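Local atomic coordinates of glycosyl hydrolase, family 38 (Enterococcus faecalis, PDB entry 5KBP), a protein that probably hydrolyses alpha-mannosidic linkages in carbohydrates, as a bacterial alpha-mannosidase of glycoside hydrolase family 38. Residues L296-S301 / E571-K576; A302-K307 / T749-V754; A615-L620 / R633-S638; I669-L674 / E767-G772. All coordinates share one frame; numbering follows the deposited sequence.

Contact 1 of 4, residues L296-S301 / E571-K576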
loop_
_atom_site.group_PDB
_atom_site.type_symbol
_atom_site.label_atom_id
_atom_site.label_comp_id
_atom_site.label_asym_id
_atom_site.label_seq_id
_atom_site.Cartn_x
_atom_site.Cartn_y
_atom_site.Cartn_z
ATOM N N LEU A 296 10.360 17.939 -19.499
ATOM C CA LEU A 296 9.646 16.955 -18.688
ATOM C C LEU A 296 8.409 17.555 -18.030
ATOM O O LEU A 296 7.942 17.055 -17.003
ATOM C CB LEU A 296 10.562 16.315 -17.637
ATOM C CG LEU A 296 11.891 15.786 -18.181
ATOM C CD1 LEU A 296 12.691 15.097 -17.087
ATOM C CD2 LEU A 296 11.660 14.845 -19.356
ATOM N N ALA A 297 7.862 18.623 -18.619
ATOM C CA ALA A 297 6.682 19.262 -18.049
ATOM C C ALA A 297 5.442 18.390 -18.189
ATOM O O ALA A 297 4.493 18.540 -17.411
ATOM C CB ALA A 297 6.441 20.617 -18.712
ATOM N N ASN A 298 5.428 17.476 -19.163
ATOM C CA ASN A 298 4.286 16.588 -19.353
ATOM C C ASN A 298 4.131 15.566 -18.234
ATOM O O ASN A 298 3.178 14.781 -18.266
ATOM C CB ASN A 298 4.393 15.876 -20.702
ATOM C CG ASN A 298 4.234 16.826 -21.869
ATOM O OD1 ASN A 298 5.092 16.898 -22.748
ATOM N ND2 ASN A 298 3.136 17.572 -21.877
ATOM N N THR A 299 5.037 15.547 -17.253
ATOM C CA THR A 299 4.820 14.721 -16.071
ATOM C C THR A 299 3.619 15.202 -15.269
ATOM O O THR A 299 3.012 14.416 -14.532
ATOM C CB THR A 299 6.071 14.718 -15.191
ATOM O OG1 THR A 299 6.441 16.067 -14.877
ATOM C CG2 THR A 299 7.228 14.032 -15.900
ATOM N N SER A 300 3.259 16.480 -15.403
ATOM C CA SER A 300 2.118 17.027 -14.680
ATOM C C SER A 300 0.800 16.384 -15.095
ATOM O O SER A 300 -0.159 16.406 -14.316
ATOM C CB SER A 300 2.055 18.542 -14.887
ATOM O OG SER A 300 2.198 18.876 -16.257
ATOM N N SER A 301 0.729 15.811 -16.297
ATOM C CA SER A 301 -0.474 15.134 -16.763
ATOM C C SER A 301 -0.364 13.616 -16.713
ATOM O O SER A 301 -1.367 12.931 -16.944
ATOM C CB SER A 301 -0.811 15.571 -18.195
ATOM O OG SER A 301 0.212 15.194 -19.101
ATOM N N GLU A 571 5.847 8.555 -19.892
ATOM C CA GLU A 571 5.368 9.236 -18.694
ATOM C C GLU A 571 6.011 10.603 -18.509
ATOM O O GLU A 571 5.480 11.427 -17.754
ATOM C CB GLU A 571 5.619 8.366 -17.462
ATOM C CG GLU A 571 5.034 6.966 -17.577
ATOM C CD GLU A 571 5.126 6.180 -16.284
ATOM O OE1 GLU A 571 4.070 5.759 -15.765
ATOM O OE2 GLU A 571 6.252 5.991 -15.781
ATOM N N TYR A 572 7.131 10.868 -19.180
ATOM C CA TYR A 572 7.801 12.159 -19.083
ATOM C C TYR A 572 7.318 13.156 -20.128
ATOM O O TYR A 572 7.145 14.340 -19.819
ATOM C CB TYR A 572 9.315 11.985 -19.237
ATOM C CG TYR A 572 10.016 11.341 -18.065
ATOM C CD1 TYR A 572 10.482 12.105 -17.005
ATOM C CD2 TYR A 572 10.238 9.970 -18.032
ATOM C CE1 TYR A 572 11.136 11.523 -15.934
ATOM C CE2 TYR A 572 10.892 9.378 -16.965
ATOM C CZ TYR A 572 11.338 10.159 -15.919
ATOM O OH TYR A 572 11.988 9.572 -14.855
ATOM N N ILE A 573 7.110 12.705 -21.363
ATOM C CA ILE A 573 6.976 13.591 -22.511
ATOM C C ILE A 573 5.766 13.184 -23.341
ATOM O O ILE A 573 5.529 11.993 -23.576
ATOM C CB ILE A 573 8.256 13.575 -23.377
ATOM C CG1 ILE A 573 9.470 13.974 -22.534
ATOM C CG2 ILE A 573 8.111 14.500 -24.578
ATOM C CD1 ILE A 573 10.777 13.956 -23.287
ATOM N N PHE A 574 5.000 14.179 -23.779
ATOM C CA PHE A 574 3.920 13.982 -24.734
ATOM C C PHE A 574 4.451 14.174 -26.147
ATOM O O PHE A 574 5.252 15.079 -26.403
ATOM C CB PHE A 574 2.774 14.961 -24.466
ATOM C CG PHE A 574 1.784 15.074 -25.598
ATOM C CD1 PHE A 574 0.736 14.177 -25.711
ATOM C CD2 PHE A 574 1.890 16.090 -26.538
ATOM C CE1 PHE A 574 -0.180 14.279 -26.744
ATOM C CE2 PHE A 574 0.976 16.198 -27.575
ATOM C CZ PHE A 574 -0.060 15.290 -27.677
ATOM N N PHE A 575 3.997 13.323 -27.066
ATOM C CA PHE A 575 4.379 13.454 -28.470
ATOM C C PHE A 575 3.238 12.929 -29.329
ATOM O O PHE A 575 2.932 11.733 -29.292
ATOM C CB PHE A 575 5.676 12.709 -28.767
ATOM C CG PHE A 575 6.153 12.874 -30.184
ATOM C CD1 PHE A 575 6.826 14.021 -30.574
ATOM C CD2 PHE A 575 5.921 11.889 -31.130
ATOM C CE1 PHE A 575 7.262 14.180 -31.876
ATOM C CE2 PHE A 575 6.355 12.041 -32.434
ATOM C CZ PHE A 575 7.027 13.188 -32.808
ATOM N N LYS A 576 2.625 13.816 -30.099
ATOM C CA LYS A 576 1.540 13.425 -30.989
ATOM C C LYS A 576 2.105 12.717 -32.215
ATOM O O LYS A 576 3.100 13.182 -32.785
ATOM C CB LYS A 576 0.736 14.651 -31.418
ATOM C CG LYS A 576 -0.440 14.350 -32.330
ATOM C CD LYS A 576 -1.066 15.635 -32.851
ATOM C CE LYS A 576 -0.069 16.441 -33.673
ATOM N NZ LYS A 576 -0.670 17.695 -34.207
#

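Contact 2 of 4, residues A302-K307 / T749-V754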
loop_
_atom_site.group_PDB
_atom_site.type_symbol
_atom_site.label_atom_id
_atom_site.label_comp_id
_atom_site.label_asym_id
_atom_site.label_seq_id
_atom_site.Cartn_x
_atom_site.Cartn_y
_atom_site.Cartn_z
ATOM N N ALA A 302 0.818 13.078 -16.425
ATOM C CA ALA A 302 0.984 11.634 -16.329
ATOM C C ALA A 302 0.311 11.109 -15.068
ATOM O O ALA A 302 0.525 11.640 -13.974
ATOM C CB ALA A 302 2.468 11.274 -16.326
ATOM N N ARG A 303 -0.498 10.060 -15.224
ATOM C CA ARG A 303 -1.231 9.433 -14.124
ATOM C C ARG A 303 -1.961 10.486 -13.285
ATOM O O ARG A 303 -1.607 10.779 -12.144
ATOM C CB ARG A 303 -0.290 8.595 -13.254
ATOM C CG ARG A 303 0.450 7.495 -13.999
ATOM C CD ARG A 303 1.388 6.749 -13.064
ATOM N NE ARG A 303 2.160 5.712 -13.742
ATOM C CZ ARG A 303 1.855 4.418 -13.727
ATOM N NH1 ARG A 303 0.785 3.989 -13.069
ATOM N NH2 ARG A 303 2.624 3.548 -14.369
ATOM N N VAL A 304 -3.010 11.043 -13.895
ATOM C CA VAL A 304 -3.712 12.179 -13.301
ATOM C C VAL A 304 -4.338 11.806 -11.961
ATOM O O VAL A 304 -4.533 12.671 -11.096
ATOM C CB VAL A 304 -4.763 12.723 -14.291
ATOM C CG1 VAL A 304 -5.819 11.667 -14.589
ATOM C CG2 VAL A 304 -5.398 14.003 -13.760
ATOM N N TYR A 305 -4.649 10.523 -11.756
ATOM C CA TYR A 305 -5.250 10.105 -10.493
ATOM C C TYR A 305 -4.312 10.347 -9.318
ATOM O O TYR A 305 -4.774 10.598 -8.199
ATOM C CB TYR A 305 -5.659 8.633 -10.562
ATOM C CG TYR A 305 -4.523 7.673 -10.841
ATOM C CD1 TYR A 305 -4.177 7.338 -12.144
ATOM C CD2 TYR A 305 -3.808 7.089 -9.803
ATOM C CE1 TYR A 305 -3.145 6.456 -12.405
ATOM C CE2 TYR A 305 -2.774 6.206 -10.055
ATOM C CZ TYR A 305 -2.447 5.893 -11.357
ATOM O OH TYR A 305 -1.419 5.015 -11.614
ATOM N N LEU A 306 -2.999 10.273 -9.548
ATOM C CA LEU A 306 -2.044 10.635 -8.506
ATOM C C LEU A 306 -2.171 12.109 -8.142
ATOM O O LEU A 306 -2.182 12.473 -6.961
ATOM C CB LEU A 306 -0.619 10.322 -8.967
ATOM C CG LEU A 306 -0.240 8.864 -9.223
ATOM C CD1 LEU A 306 1.153 8.786 -9.821
ATOM C CD2 LEU A 306 -0.316 8.053 -7.942
ATOM N N LYS A 307 -2.264 12.976 -9.155
ATOM C CA LYS A 307 -2.380 14.408 -8.901
ATOM C C LYS A 307 -3.708 14.744 -8.236
ATOM O O LYS A 307 -3.775 15.648 -7.395
ATOM C CB LYS A 307 -2.224 15.192 -10.206
ATOM C CG LYS A 307 -0.784 15.426 -10.648
ATOM C CD LYS A 307 -0.137 14.174 -11.209
ATOM C CE LYS A 307 1.214 14.496 -11.821
ATOM N NZ LYS A 307 1.893 13.273 -12.327
ATOM N N THR A 749 -5.308 19.957 -19.710
ATOM C CA THR A 749 -5.200 18.526 -19.960
ATOM C C THR A 749 -5.935 17.758 -18.870
ATOM O O THR A 749 -5.646 17.927 -17.680
ATOM C CB THR A 749 -3.736 18.099 -20.016
ATOM O OG1 THR A 749 -3.072 18.806 -21.069
ATOM C CG2 THR A 749 -3.630 16.600 -20.267
ATOM N N LEU A 750 -6.876 16.911 -19.277
ATOM C CA LEU A 750 -7.641 16.117 -18.325
ATOM C C LEU A 750 -6.943 14.804 -17.986
ATOM O O LEU A 750 -6.820 14.448 -16.810
ATOM C CB LEU A 750 -9.042 15.844 -18.878
ATOM C CG LEU A 750 -9.896 17.073 -19.200
ATOM C CD1 LEU A 750 -11.257 16.652 -19.730
ATOM C CD2 LEU A 750 -10.043 17.960 -17.975
ATOM N N ILE A 751 -6.476 14.081 -19.000
ATOM C CA ILE A 751 -5.884 12.765 -18.796
ATOM C C ILE A 751 -4.953 12.482 -19.967
ATOM O O ILE A 751 -5.247 12.832 -21.112
ATOM C CB ILE A 751 -6.982 11.682 -18.641
ATOM C CG1 ILE A 751 -6.381 10.337 -18.229
ATOM C CG2 ILE A 751 -7.798 11.538 -19.921
ATOM C CD1 ILE A 751 -7.425 9.281 -17.923
ATOM N N ARG A 752 -3.809 11.869 -19.664
ATOM C CA ARG A 752 -2.826 11.509 -20.681
ATOM C C ARG A 752 -2.372 10.082 -20.423
ATOM O O ARG A 752 -1.943 9.759 -19.311
ATOM C CB ARG A 752 -1.633 12.468 -20.672
ATOM C CG ARG A 752 -0.691 12.290 -21.850
ATOM C CD ARG A 752 0.379 13.370 -21.885
ATOM N NE ARG A 752 1.361 13.208 -20.817
ATOM C CZ ARG A 752 2.473 12.489 -20.934
ATOM N NH1 ARG A 752 3.316 12.392 -19.915
ATOM N NH2 ARG A 752 2.740 11.866 -22.072
ATOM N N CYS A 753 -2.460 9.237 -21.447
ATOM C CA CYS A 753 -2.270 7.799 -21.305
ATOM C C CYS A 753 -1.103 7.346 -22.171
ATOM O O CYS A 753 -1.109 7.557 -23.388
ATOM C CB CYS A 753 -3.548 7.053 -21.690
ATOM S SG CYS A 753 -5.058 7.783 -20.997
ATOM N N VAL A 754 -0.108 6.717 -21.543
ATOM C CA VAL A 754 1.061 6.185 -22.229
ATOM C C VAL A 754 1.322 4.774 -21.713
ATOM O O VAL A 754 0.695 4.310 -20.762
ATOM C CB VAL A 754 2.306 7.074 -22.041
ATOM C CG1 VAL A 754 2.145 8.371 -22.818
ATOM C CG2 VAL A 754 2.530 7.356 -20.564
HETATM O O HOH W 1 -2.936 11.036 -16.757
#

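Contact 3 of 4, residues A615-L620 / R633-S638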
loop_
_atom_site.group_PDB
_atom_site.type_symbol
_atom_site.label_atom_id
_atom_site.label_comp_id
_atom_site.label_asym_id
_atom_site.label_seq_id
_atom_site.Cartn_x
_atom_site.Cartn_y
_atom_site.Cartn_z
ATOM N N ALA A 615 -5.976 2.523 -29.580
ATOM C CA ALA A 615 -4.611 2.756 -29.114
ATOM C C ALA A 615 -3.786 3.189 -30.320
ATOM O O ALA A 615 -4.333 3.532 -31.375
ATOM C CB ALA A 615 -4.028 1.507 -28.449
ATOM N N ALA A 616 -2.467 3.182 -30.165
ATOM C CA ALA A 616 -1.591 3.287 -31.318
ATOM C C ALA A 616 -1.488 1.929 -32.004
ATOM O O ALA A 616 -1.840 0.892 -31.438
ATOM C CB ALA A 616 -0.207 3.787 -30.906
ATOM N N ASP A 617 -1.009 1.941 -33.246
ATOM C CA ASP A 617 -0.905 0.696 -33.990
ATOM C C ASP A 617 0.226 -0.161 -33.421
ATOM O O ASP A 617 0.953 0.237 -32.506
ATOM C CB ASP A 617 -0.713 0.973 -35.481
ATOM C CG ASP A 617 0.398 1.968 -35.761
ATOM O OD1 ASP A 617 1.456 1.895 -35.103
ATOM O OD2 ASP A 617 0.210 2.827 -36.648
ATOM N N GLU A 618 0.373 -1.363 -33.983
ATOM C CA GLU A 618 1.347 -2.329 -33.488
ATOM C C GLU A 618 2.785 -1.837 -33.590
ATOM O O GLU A 618 3.674 -2.449 -32.988
ATOM C CB GLU A 618 1.207 -3.650 -34.251
ATOM C CG GLU A 618 1.483 -3.549 -35.747
ATOM C CD GLU A 618 0.313 -2.979 -36.528
ATOM O OE1 GLU A 618 -0.795 -2.886 -35.959
ATOM O OE2 GLU A 618 0.502 -2.622 -37.709
ATOM N N ARG A 619 3.036 -0.754 -34.328
ATOM C CA ARG A 619 4.399 -0.261 -34.484
ATOM C C ARG A 619 4.927 0.415 -33.226
ATOM O O ARG A 619 6.144 0.566 -33.091
ATOM C CB ARG A 619 4.470 0.704 -35.668
ATOM C CG ARG A 619 4.153 0.056 -37.007
ATOM C CD ARG A 619 3.125 0.853 -37.797
ATOM N NE ARG A 619 3.668 2.100 -38.332
ATOM C CZ ARG A 619 2.943 3.016 -38.968
ATOM N NH1 ARG A 619 1.643 2.828 -39.146
ATOM N NH2 ARG A 619 3.518 4.121 -39.423
ATOM N N LEU A 620 4.051 0.816 -32.300
ATOM C CA LEU A 620 4.524 1.525 -31.114
ATOM C C LEU A 620 5.291 0.600 -30.177
ATOM O O LEU A 620 6.316 0.998 -29.612
ATOM C CB LEU A 620 3.354 2.176 -30.378
ATOM C CG LEU A 620 3.745 2.895 -29.085
ATOM C CD1 LEU A 620 4.761 3.999 -29.367
ATOM C CD2 LEU A 620 2.520 3.448 -28.374
ATOM N N ARG A 633 9.632 8.386 -34.012
ATOM C CA ARG A 633 8.668 7.293 -33.975
ATOM C C ARG A 633 7.644 7.446 -35.092
ATOM O O ARG A 633 7.062 8.521 -35.273
ATOM C CB ARG A 633 7.982 7.229 -32.610
ATOM C CG ARG A 633 8.913 6.735 -31.516
ATOM C CD ARG A 633 8.222 6.552 -30.180
ATOM N NE ARG A 633 9.122 5.920 -29.220
ATOM C CZ ARG A 633 8.842 5.726 -27.937
ATOM N NH1 ARG A 633 7.676 6.119 -27.440
ATOM N NH2 ARG A 633 9.730 5.140 -27.146
ATOM N N LEU A 634 7.432 6.361 -35.839
ATOM C CA LEU A 634 6.541 6.352 -36.989
ATOM C C LEU A 634 5.144 5.846 -36.663
ATOM O O LEU A 634 4.279 5.856 -37.545
ATOM C CB LEU A 634 7.138 5.490 -38.108
ATOM C CG LEU A 634 8.589 5.773 -38.495
ATOM C CD1 LEU A 634 9.106 4.699 -39.443
ATOM C CD2 LEU A 634 8.713 7.157 -39.117
ATOM N N ALA A 635 4.906 5.404 -35.430
ATOM C CA ALA A 635 3.609 4.846 -35.075
ATOM C C ALA A 635 2.514 5.896 -35.207
ATOM O O ALA A 635 2.725 7.080 -34.933
ATOM C CB ALA A 635 3.641 4.298 -33.648
ATOM N N GLN A 636 1.339 5.453 -35.639
ATOM C CA GLN A 636 0.166 6.301 -35.755
ATOM C C GLN A 636 -0.973 5.708 -34.936
ATOM O O GLN A 636 -0.883 4.592 -34.417
ATOM C CB GLN A 636 -0.256 6.460 -37.221
ATOM C CG GLN A 636 0.860 6.938 -38.132
ATOM C CD GLN A 636 1.412 8.291 -37.721
ATOM O OE1 GLN A 636 0.686 9.139 -37.206
ATOM N NE2 GLN A 636 2.703 8.497 -37.951
ATOM N N ARG A 637 -2.054 6.472 -34.817
ATOM C CA ARG A 637 -3.225 5.987 -34.103
ATOM C C ARG A 637 -3.855 4.825 -34.861
ATOM O O ARG A 637 -3.840 4.784 -36.095
ATOM C CB ARG A 637 -4.243 7.111 -33.919
ATOM C CG ARG A 637 -3.655 8.395 -33.360
ATOM C CD ARG A 637 -4.742 9.302 -32.814
ATOM N NE ARG A 637 -5.340 8.759 -31.598
ATOM C CZ ARG A 637 -6.267 9.382 -30.877
ATOM N NH1 ARG A 637 -6.706 10.577 -31.248
ATOM N NH2 ARG A 637 -6.755 8.811 -29.784
ATOM N N SER A 638 -4.399 3.868 -34.113
ATOM C CA SER A 638 -5.039 2.718 -34.732
ATOM C C SER A 638 -6.248 3.157 -35.548
ATOM O O SER A 638 -6.930 4.132 -35.220
ATOM C CB SER A 638 -5.465 1.705 -33.670
ATOM O OG SER A 638 -6.136 0.603 -34.255
#

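Contact 4 of 4, residues I669-L674 / E767-G772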
loop_
_atom_site.group_PDB
_atom_site.type_symbol
_atom_site.label_atom_id
_atom_site.label_comp_id
_atom_site.label_asym_id
_atom_site.label_seq_id
_atom_site.Cartn_x
_atom_site.Cartn_y
_atom_site.Cartn_z
ATOM N N ILE A 669 -9.422 3.729 -23.505
ATOM C CA ILE A 669 -8.605 4.104 -24.650
ATOM C C ILE A 669 -7.164 4.246 -24.184
ATOM O O ILE A 669 -6.906 4.722 -23.073
ATOM C CB ILE A 669 -9.112 5.414 -25.291
ATOM C CG1 ILE A 669 -10.569 5.260 -25.736
ATOM C CG2 ILE A 669 -8.239 5.825 -26.464
ATOM C CD1 ILE A 669 -10.792 4.144 -26.735
ATOM N N LYS A 670 -6.227 3.830 -25.031
ATOM C CA LYS A 670 -4.809 3.876 -24.717
ATOM C C LYS A 670 -4.080 4.811 -25.676
ATOM O O LYS A 670 -4.560 5.112 -26.772
ATOM C CB LYS A 670 -4.183 2.476 -24.786
ATOM C CG LYS A 670 -4.803 1.479 -23.824
ATOM C CD LYS A 670 -4.230 0.086 -24.028
ATOM C CE LYS A 670 -4.895 -0.930 -23.110
ATOM N NZ LYS A 670 -4.397 -2.316 -23.346
ATOM N N ASP A 671 -2.909 5.273 -25.232
ATOM C CA ASP A 671 -1.988 6.055 -26.061
ATOM C C ASP A 671 -2.645 7.327 -26.597
ATOM O O ASP A 671 -2.618 7.611 -27.795
ATOM C CB ASP A 671 -1.435 5.205 -27.209
ATOM C CG ASP A 671 -0.695 3.975 -26.719
ATOM O OD1 ASP A 671 0.096 4.095 -25.761
ATOM O OD2 ASP A 671 -0.909 2.887 -27.294
ATOM N N HIS A 672 -3.233 8.110 -25.693
ATOM C CA HIS A 672 -3.929 9.321 -26.101
ATOM C C HIS A 672 -3.918 10.331 -24.962
ATOM O O HIS A 672 -3.555 10.019 -23.825
ATOM C CB HIS A 672 -5.368 9.022 -26.531
ATOM C CG HIS A 672 -6.279 8.693 -25.391
ATOM N ND1 HIS A 672 -7.472 9.351 -25.177
ATOM C CD2 HIS A 672 -6.169 7.780 -24.397
ATOM C CE1 HIS A 672 -8.058 8.855 -24.101
ATOM N NE2 HIS A 672 -7.288 7.902 -23.610
ATOM N N ARG A 673 -4.331 11.554 -25.288
ATOM C CA ARG A 673 -4.439 12.641 -24.324
ATOM C C ARG A 673 -5.731 13.398 -24.587
ATOM O O ARG A 673 -5.995 13.800 -25.725
ATOM C CB ARG A 673 -3.241 13.594 -24.418
ATOM C CG ARG A 673 -3.316 14.778 -23.463
ATOM C CD ARG A 673 -2.368 15.889 -23.878
ATOM N NE ARG A 673 -2.692 16.396 -25.206
ATOM C CZ ARG A 673 -2.012 17.352 -25.831
ATOM N NH1 ARG A 673 -2.383 17.748 -27.041
ATOM N NH2 ARG A 673 -0.961 17.910 -25.248
ATOM N N LEU A 674 -6.531 13.588 -23.540
ATOM C CA LEU A 674 -7.801 14.298 -23.631
ATOM C C LEU A 674 -7.698 15.622 -22.887
ATOM O O LEU A 674 -7.267 15.657 -21.729
ATOM C CB LEU A 674 -8.941 13.460 -23.051
ATOM C CG LEU A 674 -10.319 14.123 -23.058
ATOM C CD1 LEU A 674 -10.851 14.257 -24.479
ATOM C CD2 LEU A 674 -11.289 13.349 -22.181
ATOM N N GLU A 767 -0.298 0.304 -16.602
ATOM C CA GLU A 767 -1.213 1.044 -15.739
ATOM C C GLU A 767 -1.053 2.553 -15.872
ATOM O O GLU A 767 -1.862 3.296 -15.307
ATOM C CB GLU A 767 -1.028 0.616 -14.283
ATOM C CG GLU A 767 -1.524 -0.794 -14.006
ATOM C CD GLU A 767 -1.314 -1.217 -12.567
ATOM O OE1 GLU A 767 -1.846 -2.276 -12.177
ATOM O OE2 GLU A 767 -0.616 -0.492 -11.828
ATOM N N ALA A 768 -0.031 3.017 -16.595
ATOM C CA ALA A 768 0.058 4.424 -16.963
ATOM C C ALA A 768 -0.950 4.806 -18.037
ATOM O O ALA A 768 -1.090 5.997 -18.338
ATOM C CB ALA A 768 1.473 4.756 -17.441
ATOM N N GLN A 769 -1.646 3.829 -18.625
ATOM C CA GLN A 769 -2.709 4.114 -19.579
ATOM C C GLN A 769 -3.971 4.635 -18.906
ATOM O O GLN A 769 -4.901 5.041 -19.611
ATOM C CB GLN A 769 -3.036 2.860 -20.395
ATOM C CG GLN A 769 -1.885 2.338 -21.244
ATOM C CD GLN A 769 -1.618 3.185 -22.476
ATOM O OE1 GLN A 769 -2.268 4.204 -22.697
ATOM N NE2 GLN A 769 -0.658 2.760 -23.287
ATOM N N CYS A 770 -4.030 4.611 -17.573
ATOM C CA CYS A 770 -5.106 5.235 -16.803
ATOM C C CYS A 770 -6.481 4.739 -17.247
ATOM O O CYS A 770 -7.383 5.521 -17.555
ATOM C CB CYS A 770 -5.021 6.759 -16.894
ATOM S SG CYS A 770 -3.476 7.452 -16.278
ATOM N N GLN A 771 -6.637 3.420 -17.278
ATOM C CA GLN A 771 -7.907 2.823 -17.658
ATOM C C GLN A 771 -8.872 2.830 -16.478
ATOM O O GLN A 771 -8.485 2.555 -15.339
ATOM C CB GLN A 771 -7.700 1.390 -18.152
ATOM C CG GLN A 771 -6.742 1.253 -19.331
ATOM C CD GLN A 771 -7.315 1.799 -20.626
ATOM O OE1 GLN A 771 -7.973 1.081 -21.379
ATOM N NE2 GLN A 771 -7.058 3.074 -20.896
ATOM N N GLY A 772 -10.136 3.153 -16.756
ATOM C CA GLY A 772 -11.177 3.048 -15.760
ATOM C C GLY A 772 -11.964 4.335 -15.638
ATOM O O GLY A 772 -11.904 5.212 -16.506
#

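Contact 1 of 4, residues L296-S301 / E571-K576
The short 3-10 turn at 297-299 lies against the irregular backbone of 571-574, where Asn298 and Ile573 bring their CA atoms to 5.1 Å and Thr299 and Tyr572 theirs to 5.0 Å. A single hydrogen bond joins the two segments: Phe574 N donates a hydrogen bond to Asn298 OD1 over 2.9 Å, nearly straight at 167°, yet reaches the oxygen from well above the plane of the amide. With CG anti to its carbonyl carbon (chi1 -68°), Asn298 leans across the 571-576 backbone. CB then rests 3.3 Å from Tyr572 O, while the other end of the amide, ND2, is taken by Glu737. Beside this polar link the contact is apolar. Leu296 and Tyr572 run alongside each other in the same direction, Leu296 CD2 lying 3.7 Å from Tyr572 CB, and the same methyl also meets Ile573 CG1 at 4.0 Å. Thr299 adds CG2, which approaches Glu571 O and the Tyr572 ring. Its hydroxyl turns back instead, binding Leu296 O at 2.8 Å from OG1 and so bracing the turn. All the touching residues are buried. The turn comes shortly before helix 304-332 and the partner loop follows strand 555-566; Ala297 and Ser300 pack on strand 713-714, and Phe574 touches Arg752 of strand 745-753.

Contact 2 of 4, residues A302-K307 / T749-V754
Where the chain turns from Ala302 into the first residues of helix 304-332, it runs past the strand segment 749-753, with Ala302 and Arg752 5.8 Å apart at their CA atoms and Val304 and Ile751 5.9 Å. A classic beta bulge interrupts the strand here: Leu750 and Ile751 both face Leu674 of the neighbouring strand. The side chains that meet are few. Val304 points its branched end at the strand and straddles a carbonyl, CG2 coming to 3.4 Å from Leu750 O. Its other methyl, CG1, touches Ile751 CG1 at 3.9 Å, the two side chains crossing at about a right angle; for Ile751, a chi1 of -172° swings CG1 away from the backbone N and brings it to this valine. Further along, Ala302 CB abuts the guanidinium of Arg752, 3.9 Å from NH1. That guanidinium is held from several directions, by Asp567, Asn298 O, Asn570 O and Ser301 OG, so the alanine touches a group already fixed. Water supplies the polar link between the backbones: water 1 accepts from Val304 N at 2.9 Å and from Arg752 N at 3.1 Å. Behind the turn, Lys307 NZ gives a 2.7 Å bond to Ala302 O in the carbonyl plane, and Arg303 NH1 reaches Tyr305 OH in the plane of its guanidinium. Aliphatic side chains and one bridging water join helix start to strand; Arg303 is paired with Glu571 and Asp362 and Arg752 with Asp567, consistent with a fixed, charged Arg752, while backbone carbonyls hold Lys307 NZ.

Contact 3 of 4, residues A615-L620 / R633-S638
Asp617 and Gln636 form the tight centre of this contact, tied together by two hydrogen bonds. Asp617 N donates to Gln636 O at 2.9 Å, almost in line with the carbonyl, and Gln636 N returns a bond of 3.0 Å to Asp617 OD2, meeting it from above the carboxylate plane. A chi1 of 50° sets the carboxylate between the backbone N and carbonyl carbon of Asp617, close enough to its own main chain for OD1 to accept from Arg619 N at 3.2 Å as well. One side chain therefore both caps the start of a helix and holds the returning chain. Next to it Ser638 N binds Ala615 O over 2.8 Å, completing a single beta bridge between Ala616 and Arg637. Ala635 CB fills the inner side, lying 3.9 Å from Leu620 CB and also close to Asp617 OD1. Outward the fit relaxes. Arg619, at the exposed surface of the molecule, bends its chain back to pair NH1 with Asp617 OD2 at 2.9 Å, laying one face of its guanidinium over Ala635 CA; Leu634, too, stands at the exposed border. Arg633, by contrast, is buried and extends inward to Glu756, with Leu620 CD1 near its NH1. The whole is an excursion between strands 601-613 and 641-653, neighbours in a large antiparallel sheet: an isolated beta bridge closes its base, and an aspartate caps the short helix 619-625 that it carries.

Contact 4 of 4, residues I669-L674 / E767-G772
Ile669 meets Gln771 through its carbonyl: Gln771 NE2 donates to Ile669 O at 2.7 Å, approaching from above the carbonyl plane. The same NE2 also gives a bond of 3.2 Å to Gln769 O, so this amide ties the 669-674 backbone to the turn at 767-769. On its own side Ile669 lays CG2 over the centre of the His672 ring. Lys670 follows, its aliphatic root pressed on the other glutamine, with Lys670 CB 3.3 Å from Gln769 OE1; the two side chains cross at about a right angle, and the lysine chain then runs on, extended, past Gln771. Asp671 holds that glutamine at both ends of its amide. Asp671 N donates to Gln769 OE1 at 2.8 Å, and Gln769 NE2 gives a nearly straight bond (174°) of 2.9 Å to Asp671 OD1. The fold in the Gln769 chain, chi2 -74°, brings both ends of the amide to this one residue. The partner oxygen lies in the amide plane, but the carboxylate is turned 74° against it and is met from above. Its second oxygen, OD2, accepts from Ala616 N. From His672 the segment enters strand 672-679 and pairs with Cys753. The Gln769 amide uses OE1 as acceptor and one N-H of NE2 as donor, both toward Asp671, which fixes its rotation, and N-H donors on both oxygens probably stabilise the buried Asp671 carboxylate as an anion.

Overall arrangement
Contacts 1 and 2 are wholly buried, about 9 Å apart between centres, and join the chain entering helix 304-332 to the beta-rich part of the protein; apolar packing, one hydrogen bond to an asparagine carboxamide and a water serve there, with Arg303 and Glu571 forming a salt bridge between the two. Contacts 2 and 4 share a sheet, since strands 745-753 and 672-679 are neighbours, but contact 4, also buried apart from the exposed Lys670 and about 22 Å from the centre of the chain, relies on glutamine carboxamides. Contact 3, about 34 Å from that centre, is the most peripheral, partly solvent-exposed and built from backbone bonds and a helix cap. Asp671 of contact 4 reaches it through OD2.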